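Carboxylesterase SOBER1 (Arabidopsis thaliana, PDB 6AVX) hydrolyses carboxylic esters with short acyl chains, also shows phospholipase A2 activity, and suppresses the hypersensitive response to the bacterial effector AvrBsT. Local coordinates at residues 79-93 / 113-125. The protein carries 1 engineered substitution. Numbering follows the deposited sequence.
Sequences LEAVKNVHAIIDQEI and LTLASVLLYPKTL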
loop_
_atom_site.group_PDB
_atom_site.type_symbol
_atom_site.label_atom_id
_atom_site.label_comp_id
_atom_site.label_asym_id
_atom_site.label_seq_id
_atom_site.Cartn_x
_atom_site.Cartn_y
_atom_site.Cartn_z
ATOM N N LEU A 79 4.992 8.030 -9.488
ATOM C CA LEU A 79 3.963 7.973 -10.540
ATOM C C LEU A 79 4.248 6.920 -11.617
ATOM O O LEU A 79 3.310 6.331 -12.176
ATOM C CB LEU A 79 3.743 9.348 -11.160
ATOM C CG LEU A 79 3.188 10.378 -10.180
ATOM C CD1 LEU A 79 3.036 11.732 -10.874
ATOM C CD2 LEU A 79 1.837 9.953 -9.590
ATOM N N GLU A 80 5.518 6.701 -11.973
ATOM C CA GLU A 80 5.848 5.575 -12.839
ATOM C C GLU A 80 5.313 4.284 -12.247
ATOM O O GLU A 80 4.734 3.445 -12.950
ATOM C CB GLU A 80 7.371 5.500 -13.013
ATOM C CG GLU A 80 7.908 4.219 -13.648
ATOM C CD GLU A 80 7.654 4.118 -15.133
ATOM O OE1 GLU A 80 8.074 3.095 -15.706
ATOM O OE2 GLU A 80 7.045 5.038 -15.728
ATOM N N ALA A 81 5.511 4.102 -10.943
ATOM C CA ALA A 81 5.041 2.891 -10.315
ATOM C C ALA A 81 3.527 2.858 -10.307
ATOM O O ALA A 81 2.949 1.812 -10.559
ATOM C CB ALA A 81 5.617 2.770 -8.907
ATOM N N VAL A 82 2.877 4.004 -10.043
ATOM C CA VAL A 82 1.414 4.053 -10.047
ATOM C C VAL A 82 0.879 3.650 -11.409
ATOM O O VAL A 82 -0.120 2.940 -11.506
ATOM C CB VAL A 82 0.897 5.443 -9.619
ATOM C CG1 VAL A 82 -0.583 5.576 -9.899
ATOM C CG2 VAL A 82 1.149 5.683 -8.133
ATOM N N LYS A 83 1.534 4.096 -12.484
ATOM C CA LYS A 83 1.074 3.757 -13.826
ATOM C C LYS A 83 0.994 2.250 -14.003
ATOM O O LYS A 83 0.020 1.728 -14.559
ATOM C CB LYS A 83 2.017 4.366 -14.864
ATOM C CG LYS A 83 1.612 4.112 -16.297
ATOM C CD LYS A 83 2.673 4.696 -17.233
ATOM C CE LYS A 83 2.400 4.373 -18.693
ATOM N NZ LYS A 83 3.494 4.870 -19.581
ATOM N N ASN A 84 2.005 1.531 -13.534
ATOM C CA ASN A 84 1.986 0.085 -13.681
ATOM C C ASN A 84 0.923 -0.564 -12.807
ATOM O O ASN A 84 0.235 -1.487 -13.253
ATOM C CB ASN A 84 3.352 -0.488 -13.358
ATOM C CG ASN A 84 3.319 -1.975 -13.286
ATOM O OD1 ASN A 84 3.377 -2.562 -12.200
ATOM N ND2 ASN A 84 3.163 -2.611 -14.437
ATOM N N VAL A 85 0.786 -0.125 -11.547
ATOM C CA VAL A 85 -0.277 -0.669 -10.701
ATOM C C VAL A 85 -1.633 -0.432 -11.344
ATOM O O VAL A 85 -2.481 -1.326 -11.390
ATOM C CB VAL A 85 -0.204 -0.080 -9.281
ATOM C CG1 VAL A 85 -1.415 -0.514 -8.457
ATOM C CG2 VAL A 85 1.082 -0.479 -8.583
ATOM N N HIS A 86 -1.844 0.764 -11.881
ATOM C CA HIS A 86 -3.118 1.067 -12.520
ATOM C C HIS A 86 -3.364 0.188 -13.736
ATOM O O HIS A 86 -4.509 -0.166 -14.012
ATOM C CB HIS A 86 -3.185 2.538 -12.904
ATOM C CG HIS A 86 -3.452 3.442 -11.740
ATOM N ND1 HIS A 86 -3.748 4.776 -11.893
ATOM C CD2 HIS A 86 -3.501 3.195 -10.411
ATOM C CE1 HIS A 86 -3.979 5.310 -10.709
ATOM N NE2 HIS A 86 -3.830 4.373 -9.791
ATOM N N ALA A 87 -2.319 -0.148 -14.499
ATOM C CA ALA A 87 -2.502 -1.063 -15.625
ATOM C C ALA A 87 -3.024 -2.409 -15.143
ATOM O O ALA A 87 -3.910 -3.008 -15.771
ATOM C CB ALA A 87 -1.183 -1.221 -16.388
ATOM N N ILE A 88 -2.501 -2.898 -14.017
ATOM C CA ILE A 88 -2.955 -4.172 -13.464
ATOM C C ILE A 88 -4.417 -4.073 -13.055
ATOM O O ILE A 88 -5.234 -4.954 -13.357
ATOM C CB ILE A 88 -2.070 -4.580 -12.274
ATOM C CG1 ILE A 88 -0.643 -4.894 -12.740
ATOM C CG2 ILE A 88 -2.684 -5.773 -11.520
ATOM C CD1 ILE A 88 0.358 -5.060 -11.605
ATOM N N ILE A 89 -4.768 -3.010 -12.332
ATOM C CA ILE A 89 -6.144 -2.842 -11.872
ATOM C C ILE A 89 -7.076 -2.691 -13.065
ATOM O O ILE A 89 -8.162 -3.288 -13.103
ATOM C CB ILE A 89 -6.261 -1.644 -10.913
ATOM C CG1 ILE A 89 -5.352 -1.811 -9.683
ATOM C CG2 ILE A 89 -7.712 -1.463 -10.473
ATOM C CD1 ILE A 89 -5.069 -0.511 -8.970
ATOM N N ASP A 90 -6.684 -1.858 -14.035
ATOM C CA ASP A 90 -7.485 -1.659 -15.242
ATOM C C ASP A 90 -7.812 -2.991 -15.901
ATOM O O ASP A 90 -8.950 -3.226 -16.332
ATOM C CB ASP A 90 -6.721 -0.813 -16.264
ATOM C CG ASP A 90 -6.660 0.667 -15.926
ATOM O OD1 ASP A 90 -7.330 1.148 -14.999
ATOM O OD2 ASP A 90 -5.924 1.353 -16.670
ATOM N N GLN A 91 -6.816 -3.854 -16.034
ATOM C CA GLN A 91 -7.035 -5.120 -16.729
ATOM C C GLN A 91 -7.971 -6.031 -15.941
ATOM O O GLN A 91 -8.850 -6.685 -16.523
ATOM C CB GLN A 91 -5.699 -5.803 -16.984
ATOM C CG GLN A 91 -5.810 -7.160 -17.678
ATOM C CD GLN A 91 -6.353 -7.057 -19.089
ATOM O OE1 GLN A 91 -6.358 -5.982 -19.692
ATOM N NE2 GLN A 91 -6.811 -8.184 -19.626
ATOM N N GLU A 92 -7.811 -6.090 -14.619
ATOM C CA GLU A 92 -8.696 -6.912 -13.807
ATOM C C GLU A 92 -10.140 -6.435 -13.925
ATOM O O GLU A 92 -11.060 -7.253 -14.069
ATOM C CB GLU A 92 -8.211 -6.897 -12.360
ATOM C CG GLU A 92 -9.007 -7.753 -11.398
ATOM C CD GLU A 92 -8.902 -9.260 -11.644
ATOM O OE1 GLU A 92 -7.950 -9.724 -12.305
ATOM O OE2 GLU A 92 -9.803 -9.974 -11.157
ATOM N N ILE A 93 -10.364 -5.118 -13.877
ATOM C CA ILE A 93 -11.713 -4.582 -14.025
ATOM C C ILE A 93 -12.230 -4.821 -15.445
ATOM O O ILE A 93 -13.403 -5.169 -15.639
ATOM C CB ILE A 93 -11.752 -3.102 -13.585
ATOM C CG1 ILE A 93 -11.531 -3.015 -12.072
ATOM C CG2 ILE A 93 -13.079 -2.435 -13.983
ATOM C CD1 ILE A 93 -11.249 -1.612 -11.549
ATOM N N LEU A 113 3.197 2.738 -2.081
ATOM C CA LEU A 113 2.672 2.605 -3.435
ATOM C C LEU A 113 1.196 2.275 -3.429
ATOM O O LEU A 113 0.446 2.770 -4.282
ATOM C CB LEU A 113 3.459 1.550 -4.206
ATOM C CG LEU A 113 3.009 1.329 -5.648
ATOM C CD1 LEU A 113 2.994 2.609 -6.451
ATOM C CD2 LEU A 113 3.903 0.297 -6.290
ATOM N N THR A 114 0.761 1.441 -2.496
ATOM C CA THR A 114 -0.666 1.168 -2.328
ATOM C C THR A 114 -1.442 2.461 -2.159
ATOM O O THR A 114 -2.463 2.682 -2.822
ATOM C CB THR A 114 -0.895 0.244 -1.116
ATOM O OG1 THR A 114 -0.431 -1.072 -1.426
ATOM C CG2 THR A 114 -2.356 0.156 -0.716
ATOM N N LEU A 115 -0.980 3.310 -1.247
ATOM C CA LEU A 115 -1.688 4.549 -0.988
ATOM C C LEU A 115 -1.772 5.402 -2.241
ATOM O O LEU A 115 -2.847 5.893 -2.608
ATOM C CB LEU A 115 -0.982 5.313 0.125
ATOM C CG LEU A 115 -1.782 6.523 0.603
ATOM C CD1 LEU A 115 -2.910 6.092 1.513
ATOM C CD2 LEU A 115 -0.881 7.530 1.296
ATOM N N ALA A 116 -0.637 5.621 -2.893
ATOM C CA ALA A 116 -0.623 6.455 -4.087
ATOM C C ALA A 116 -1.521 5.880 -5.171
ATOM O O ALA A 116 -2.240 6.618 -5.867
ATOM C CB ALA A 116 0.806 6.574 -4.600
ATOM N N SER A 117 -1.493 4.558 -5.329
ATOM C CA SER A 117 -2.252 3.925 -6.398
ATOM C C SER A 117 -3.746 4.044 -6.157
ATOM O O SER A 117 -4.514 4.290 -7.094
ATOM C CB SER A 117 -1.850 2.461 -6.534
ATOM O OG SER A 117 -0.488 2.314 -6.923
ATOM N N VAL A 118 -4.186 3.814 -4.927
ATOM C CA VAL A 118 -5.604 3.907 -4.612
ATOM C C VAL A 118 -6.095 5.339 -4.772
ATOM O O VAL A 118 -7.160 5.584 -5.362
ATOM C CB VAL A 118 -5.863 3.361 -3.202
ATOM C CG1 VAL A 118 -7.255 3.733 -2.731
ATOM C CG2 VAL A 118 -5.612 1.852 -3.160
ATOM N N LEU A 119 -5.333 6.300 -4.258
ATOM C CA LEU A 119 -5.820 7.679 -4.228
ATOM C C LEU A 119 -5.873 8.308 -5.611
ATOM O O LEU A 119 -6.590 9.303 -5.798
ATOM C CB LEU A 119 -4.942 8.541 -3.313
ATOM C CG LEU A 119 -4.903 8.167 -1.831
ATOM C CD1 LEU A 119 -3.862 8.994 -1.077
ATOM C CD2 LEU A 119 -6.267 8.345 -1.216
ATOM N N LEU A 120 -5.124 7.782 -6.561
ATOM C CA LEU A 120 -5.130 8.306 -7.919
ATOM C C LEU A 120 -5.988 7.483 -8.870
ATOM O O LEU A 120 -6.090 7.836 -10.046
ATOM C CB LEU A 120 -3.697 8.416 -8.451
ATOM C CG LEU A 120 -2.907 9.555 -7.801
ATOM C CD1 LEU A 120 -1.415 9.376 -8.015
ATOM C CD2 LEU A 120 -3.363 10.930 -8.352
ATOM N N TYR A 121 -6.593 6.392 -8.412
ATOM C CA TYR A 121 -7.366 5.558 -9.326
ATOM C C TYR A 121 -8.723 6.216 -9.615
ATOM O O TYR A 121 -9.337 6.788 -8.712
ATOM C CB TYR A 121 -7.583 4.147 -8.733
ATOM C CG TYR A 121 -7.932 3.181 -9.834
ATOM C CD1 TYR A 121 -9.207 2.631 -9.955
ATOM C CD2 TYR A 121 -7.005 2.861 -10.805
ATOM C CE1 TYR A 121 -9.531 1.808 -11.001
ATOM C CE2 TYR A 121 -7.325 2.031 -11.869
ATOM C CZ TYR A 121 -8.602 1.506 -11.953
ATOM O OH TYR A 121 -8.941 0.686 -13.017
ATOM N N PRO A 122 -9.220 6.157 -10.863
ATOM C CA PRO A 122 -10.460 6.890 -11.183
ATOM C C PRO A 122 -11.715 6.335 -10.557
ATOM O O PRO A 122 -12.743 7.025 -10.583
ATOM C CB PRO A 122 -10.534 6.819 -12.711
ATOM C CG PRO A 122 -9.132 6.610 -13.160
ATOM C CD PRO A 122 -8.496 5.762 -12.083
ATOM N N LYS A 123 -11.688 5.115 -10.024
ATOM C CA LYS A 123 -12.859 4.448 -9.474
ATOM C C LYS A 123 -12.654 4.090 -8.007
ATOM O O LYS A 123 -11.522 3.913 -7.547
ATOM C CB LYS A 123 -13.158 3.182 -10.269
ATOM C CG LYS A 123 -13.463 3.526 -11.733
ATOM C CD LYS A 123 -13.695 2.315 -12.582
ATOM C CE LYS A 123 -13.938 2.721 -14.035
ATOM N NZ LYS A 123 -13.989 1.541 -14.915
ATOM N N THR A 124 -13.757 4.006 -7.275
ATOM C CA THR A 124 -13.732 3.501 -5.906
ATOM C C THR A 124 -13.376 2.026 -5.923
ATOM O O THR A 124 -13.966 1.240 -6.667
ATOM C CB THR A 124 -15.099 3.662 -5.237
ATOM O OG1 THR A 124 -15.560 5.013 -5.405
ATOM C CG2 THR A 124 -15.022 3.311 -3.756
ATOM N N LEU A 125 -12.437 1.646 -5.088
ATOM C CA LEU A 125 -12.026 0.255 -4.946
ATOM C C LEU A 125 -12.530 -0.277 -3.613
ATOM O O LEU A 125 -13.103 0.446 -2.793
ATOM C CB LEU A 125 -10.507 0.135 -5.083
ATOM C CG LEU A 125 -9.947 0.677 -6.396
ATOM C CD1 LEU A 125 -8.425 0.662 -6.367
ATOM C CD2 LEU A 125 -10.496 -0.072 -7.590
#
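His86 and Tyr121 meet edge-to-face where helix 79-93 passes the Ser117-Tyr121 part of the other segment. The edge of the tyrosine points at the face of the imidazole, with the planes at 82° and CD2 of Tyr121 3.5 Å from CD2 of His86; Val82 CG1 lies over the imidazole's opposite face, toward its rim. Histidine suits this place because its flat ring fits between two side chains while its rim remains polar: NE2 of His86 donates to O of Ser117 at 2.8 Å, nearly straight and close to the ring plane, on a lone pair of the carbonyl. Tyrosine likewise offers both an apolar face and a hydroxyl. CG2 of Ile89 makes a CH-pi contact over its ring, 3.9 Å from the centroid, and OH of Tyr121 gives a 2.6 Å hydrogen bond to the anti lone pair of Asp90 OD1. With CG anti to the backbone N (chi1 -160°), the Tyr121 ring is carried out along helix 79-93, as far as CD1 of Ile93.

Both helices cover one side of the parallel sheet of this alpha/beta-hydrolase fold, crossing at -65° with axes 9.2 Å apart. Helix 109-120 follows Ser108, the probable nucleophile, and Leu113 touches what is probably the nucleophile elbow around it. Val82 is a knob in the hole formed by Leu113, Ala116, Ser117 and Leu120, where the small Ala116 and Ser117 let its CG2 settle 3.7 Å from CB of Ala116. Ser117 can lie against Val85 because its buried OG turns back to O of Leu113 at 2.8 Å; this carbonyl also accepts the Ser117 N-H, from the opposite face of its plane. Beneath, Val85 rests on Leu9 of strand 7-11, and Ile89 on Ile104 of strand 102-107.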